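Local coordinates for protein lipase aflb (Neosartorya fumigata, PDB 6IDY) that probably hydrolyses ester bonds of lipids as a fungal lipase of the alpha/beta-hydrolase fold, at residues N226-W232 with V253-I259. Sequence-based numbering, arbitrary orientation.
With CA (calcium ion), chain D.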
ATOM      1  N   ASN A 226      16.744   6.274  14.013  1.00 23.61           N
ATOM      2  CA  ASN A 226      15.318   6.026  14.029  1.00 23.13           C
ATOM      3  C   ASN A 226      14.880   6.112  12.564  1.00 26.81           C
ATOM      4  O   ASN A 226      15.615   6.636  11.720  1.00 26.07           O
ATOM      5  CB  ASN A 226      14.586   7.028  14.912  1.00 23.29           C
ATOM      6  CG  ASN A 226      14.585   6.642  16.373  1.00 38.76           C
ATOM      7  OD1 ASN A 226      15.318   5.752  16.817  1.00 29.96           O
ATOM      8  ND2 ASN A 226      13.748   7.296  17.156  1.00 30.53           N
ATOM      9  N   VAL A 227      13.731   5.538  12.248  1.00 23.36           N
ATOM     10  CA  VAL A 227      13.242   5.491  10.875  1.00 21.70           C
ATOM     11  C   VAL A 227      11.834   6.047  10.786  1.00 25.45           C
ATOM     12  O   VAL A 227      11.205   6.361  11.800  1.00 25.22           O
ATOM     13  CB  VAL A 227      13.304   4.034  10.303  1.00 24.21           C
ATOM     14  CG1 VAL A 227      14.726   3.471  10.341  1.00 24.26           C
ATOM     15  CG2 VAL A 227      12.319   3.100  11.018  1.00 22.94           C
ATOM     16  N   ALA A 228      11.335   6.117   9.559  1.00 21.48           N
ATOM     17  CA  ALA A 228       9.971   6.454   9.240  1.00 20.32           C
ATOM     18  C   ALA A 228       9.443   5.308   8.397  1.00 24.14           C
ATOM     19  O   ALA A 228      10.216   4.594   7.751  1.00 23.29           O
ATOM     20  CB  ALA A 228       9.911   7.752   8.466  1.00 21.19           C
ATOM     21  N   VAL A 229       8.134   5.088   8.456  1.00 20.85           N
ATOM     22  CA  VAL A 229       7.459   4.062   7.675  1.00 19.67           C
ATOM     23  C   VAL A 229       6.396   4.768   6.839  1.00 23.71           C
ATOM     24  O   VAL A 229       5.628   5.567   7.379  1.00 23.55           O
ATOM     25  CB  VAL A 229       6.816   2.955   8.567  1.00 21.94           C
ATOM     26  CG1 VAL A 229       6.004   1.978   7.729  1.00 20.60           C
ATOM     27  CG2 VAL A 229       7.865   2.209   9.406  1.00 21.80           C
ATOM     28  N   LEU A 230       6.352   4.477   5.532  1.00 19.50           N
ATOM     29  CA  LEU A 230       5.293   4.978   4.668  1.00 18.82           C
ATOM     30  C   LEU A 230       4.621   3.734   4.109  1.00 22.55           C
ATOM     31  O   LEU A 230       5.279   2.896   3.493  1.00 21.74           O
ATOM     32  CB  LEU A 230       5.793   5.914   3.554  1.00 19.12           C
ATOM     33  CG  LEU A 230       4.693   6.689   2.808  1.00 22.98           C
ATOM     34  CD1 LEU A 230       5.187   8.051   2.396  1.00 23.82           C
ATOM     35  CD2 LEU A 230       4.195   5.919   1.585  1.00 23.97           C
ATOM     36  N   SER A 231       3.325   3.592   4.374  1.00 19.26           N
ATOM     37  CA  SER A 231       2.582   2.424   3.939  1.00 18.72           C
ATOM     38  C   SER A 231       1.438   2.776   2.993  1.00 22.99           C
ATOM     39  O   SER A 231       0.998   3.922   2.950  1.00 22.42           O
ATOM     40  CB  SER A 231       2.062   1.660   5.154  1.00 19.86           C
ATOM     41  OG  SER A 231       0.923   2.282   5.727  1.00 23.05           O
ATOM     42  N   TRP A 232       0.975   1.781   2.230  1.00 19.95           N
ATOM     43  CA  TRP A 232      -0.166   1.896   1.339  1.00 19.06           C
ATOM     44  C   TRP A 232      -1.118   0.745   1.613  1.00 21.88           C
ATOM     45  O   TRP A 232      -0.663  -0.379   1.803  1.00 20.08           O
ATOM     46  CB  TRP A 232       0.245   1.903  -0.155  1.00 17.98           C
ATOM     47  CG  TRP A 232      -0.934   1.962  -1.094  1.00 18.53           C
ATOM     48  CD1 TRP A 232      -1.915   2.912  -1.117  1.00 21.28           C
ATOM     49  CD2 TRP A 232      -1.277   1.006  -2.108  1.00 18.38           C
ATOM     50  NE1 TRP A 232      -2.849   2.605  -2.082  1.00 20.44           N
ATOM     51  CE2 TRP A 232      -2.484   1.439  -2.704  1.00 21.99           C
ATOM     52  CE3 TRP A 232      -0.668  -0.169  -2.590  1.00 19.63           C
ATOM     53  CZ2 TRP A 232      -3.094   0.741  -3.758  1.00 21.55           C
ATOM     54  CZ3 TRP A 232      -1.276  -0.861  -3.629  1.00 21.16           C
ATOM     55  CH2 TRP A 232      -2.468  -0.400  -4.209  1.00 21.93           C
ATOM     56  N   VAL A 253      10.538   4.205  15.553  1.00 22.64           N
ATOM     57  CA  VAL A 253       9.739   4.766  14.454  1.00 21.91           C
ATOM     58  C   VAL A 253       9.266   6.157  14.842  1.00 25.57           C
ATOM     59  O   VAL A 253       8.459   6.292  15.765  1.00 25.29           O
ATOM     60  CB  VAL A 253       8.585   3.841  13.957  1.00 24.42           C
ATOM     61  CG1 VAL A 253       7.730   4.532  12.888  1.00 22.86           C
ATOM     62  CG2 VAL A 253       9.136   2.531  13.415  1.00 24.16           C
ATOM     63  N   ASP A 254       9.786   7.191  14.153  1.00 22.18           N
ATOM     64  CA  ASP A 254       9.421   8.587  14.419  1.00 21.83           C
ATOM     65  C   ASP A 254       8.154   9.017  13.694  1.00 24.52           C
ATOM     66  O   ASP A 254       7.464   9.915  14.163  1.00 24.48           O
ATOM     67  CB  ASP A 254      10.579   9.537  14.077  1.00 23.80           C
ATOM     68  CG  ASP A 254      11.807   9.378  14.954  1.00 30.49           C
ATOM     69  OD1 ASP A 254      11.670   8.857  16.085  1.00 31.01           O
ATOM     70  OD2 ASP A 254      12.904   9.788  14.517  1.00 31.42           O
ATOM     71  N   ASP A 255       7.868   8.410  12.538  1.00 20.61           N
ATOM     72  CA  ASP A 255       6.691   8.743  11.741  1.00 20.05           C
ATOM     73  C   ASP A 255       6.159   7.535  11.023  1.00 23.06           C
ATOM     74  O   ASP A 255       6.922   6.765  10.438  1.00 22.68           O
ATOM     75  CB  ASP A 255       7.015   9.835  10.699  1.00 22.06           C
ATOM     76  CG  ASP A 255       7.139  11.239  11.267  1.00 27.33           C
ATOM     77  OD1 ASP A 255       6.099  11.829  11.621  1.00 26.11           O
ATOM     78  OD2 ASP A 255       8.276  11.749  11.343  1.00 29.49           O
ATOM     79  N   PHE A 256       4.837   7.386  11.048  1.00 18.67           N
ATOM     80  CA  PHE A 256       4.125   6.347  10.326  1.00 17.18           C
ATOM     81  C   PHE A 256       3.161   7.098   9.407  1.00 20.81           C
ATOM     82  O   PHE A 256       2.201   7.696   9.881  1.00 20.10           O
ATOM     83  CB  PHE A 256       3.421   5.369  11.308  1.00 17.84           C
ATOM     84  CG  PHE A 256       2.444   4.328  10.773  1.00 18.25           C
ATOM     85  CD1 PHE A 256       2.428   3.984   9.422  1.00 20.45           C
ATOM     86  CD2 PHE A 256       1.553   3.685  11.627  1.00 19.26           C
ATOM     87  CE1 PHE A 256       1.520   3.036   8.935  1.00 20.25           C
ATOM     88  CE2 PHE A 256       0.650   2.735  11.139  1.00 21.23           C
ATOM     89  CZ  PHE A 256       0.635   2.422   9.797  1.00 19.03           C
ATOM     90  N   ILE A 257       3.483   7.156   8.103  1.00 18.41           N
ATOM     91  CA  ILE A 257       2.653   7.825   7.093  1.00 17.59           C
ATOM     92  C   ILE A 257       1.837   6.735   6.408  1.00 20.96           C
ATOM     93  O   ILE A 257       2.393   5.851   5.766  1.00 20.72           O
ATOM     94  CB  ILE A 257       3.495   8.700   6.114  1.00 20.84           C
ATOM     95  CG1 ILE A 257       4.306   9.768   6.891  1.00 21.34           C
ATOM     96  CG2 ILE A 257       2.591   9.356   5.036  1.00 20.99           C
ATOM     97  CD1 ILE A 257       5.683  10.115   6.276  1.00 23.70           C
ATOM     98  N   ALA A 258       0.525   6.759   6.608  1.00 18.35           N
ATOM     99  CA  ALA A 258      -0.355   5.724   6.086  1.00 17.84           C
ATOM    100  C   ALA A 258      -1.264   6.219   4.969  1.00 21.04           C
ATOM    101  O   ALA A 258      -2.180   7.010   5.201  1.00 20.20           O
ATOM    102  CB  ALA A 258      -1.155   5.110   7.223  1.00 18.25           C
ATOM    103  N   ILE A 259      -0.980   5.755   3.740  1.00 17.82           N
ATOM    104  CA  ILE A 259      -1.739   6.098   2.530  1.00 16.96           C
ATOM    105  C   ILE A 259      -2.865   5.080   2.367  1.00 20.39           C
ATOM    106  O   ILE A 259      -2.600   3.872   2.342  1.00 19.90           O
ATOM    107  CB  ILE A 259      -0.813   6.152   1.277  1.00 19.65           C
ATOM    108  CG1 ILE A 259       0.504   6.964   1.540  1.00 20.83           C
ATOM    109  CG2 ILE A 259      -1.562   6.640   0.037  1.00 18.19           C
ATOM    110  CD1 ILE A 259       0.357   8.503   1.947  1.00 23.20           C
TER
HETATM  111 CA    CA D 501       7.365  13.785  12.373  1.00 25.93          CA
HETATM  112  O   HOH W   1      -1.592   2.414   4.481  1.00 13.84           O
HETATM  113  O   HOH W   2       7.740  12.591  14.423  1.00 26.23           O
HETATM  114  O   HOH W   3       9.709  13.974  12.427  1.00 27.62           O
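V229 and S231 lie abreast of F256 and A258 in two adjacent parallel strands, 227-232 and 253-259, the two ends of the beta-alpha-beta unit that helix 235-245 completes in the central sheet of what is probably an alpha/beta-hydrolase fold. The strand axes diverge by 13°, and the backbone bonds alternate direction: V229 N reaches D255 O at 2.9 Å, I257 N returns to V229 O, S231 N reaches I257 O at 2.8 Å, and I259 N closes on S231 O. On the face carrying L230, W232, I257 and I259, the two methyls of L230 divide their work, CD1 lying 3.9 Å from I257 CG2 and CD2 against I259 CG1. The other face is turned to helix 235-245, whose T239 meets V229 and F256. There S231 OG sits between backbone N and carbonyl carbon (chi1 77°), at the edge of the F256 ring, 3.3 Å from CE1; OG also donates to a water that in turn donates to I259 O. Just before strand 227-232, N226 ND2 gives D254 OD1 a 2.8 Å hydrogen bond, at the corner where the second chain segment turns and D254 N bonds V227 O; K161 forms a salt bridge with OD2. D255 joins sheet to metal: its O accepts from V229 N while both carboxylate oxygens hold calcium, with the carbonyl oxygens of A377, H380 and G382 and two waters, one linking D254 O.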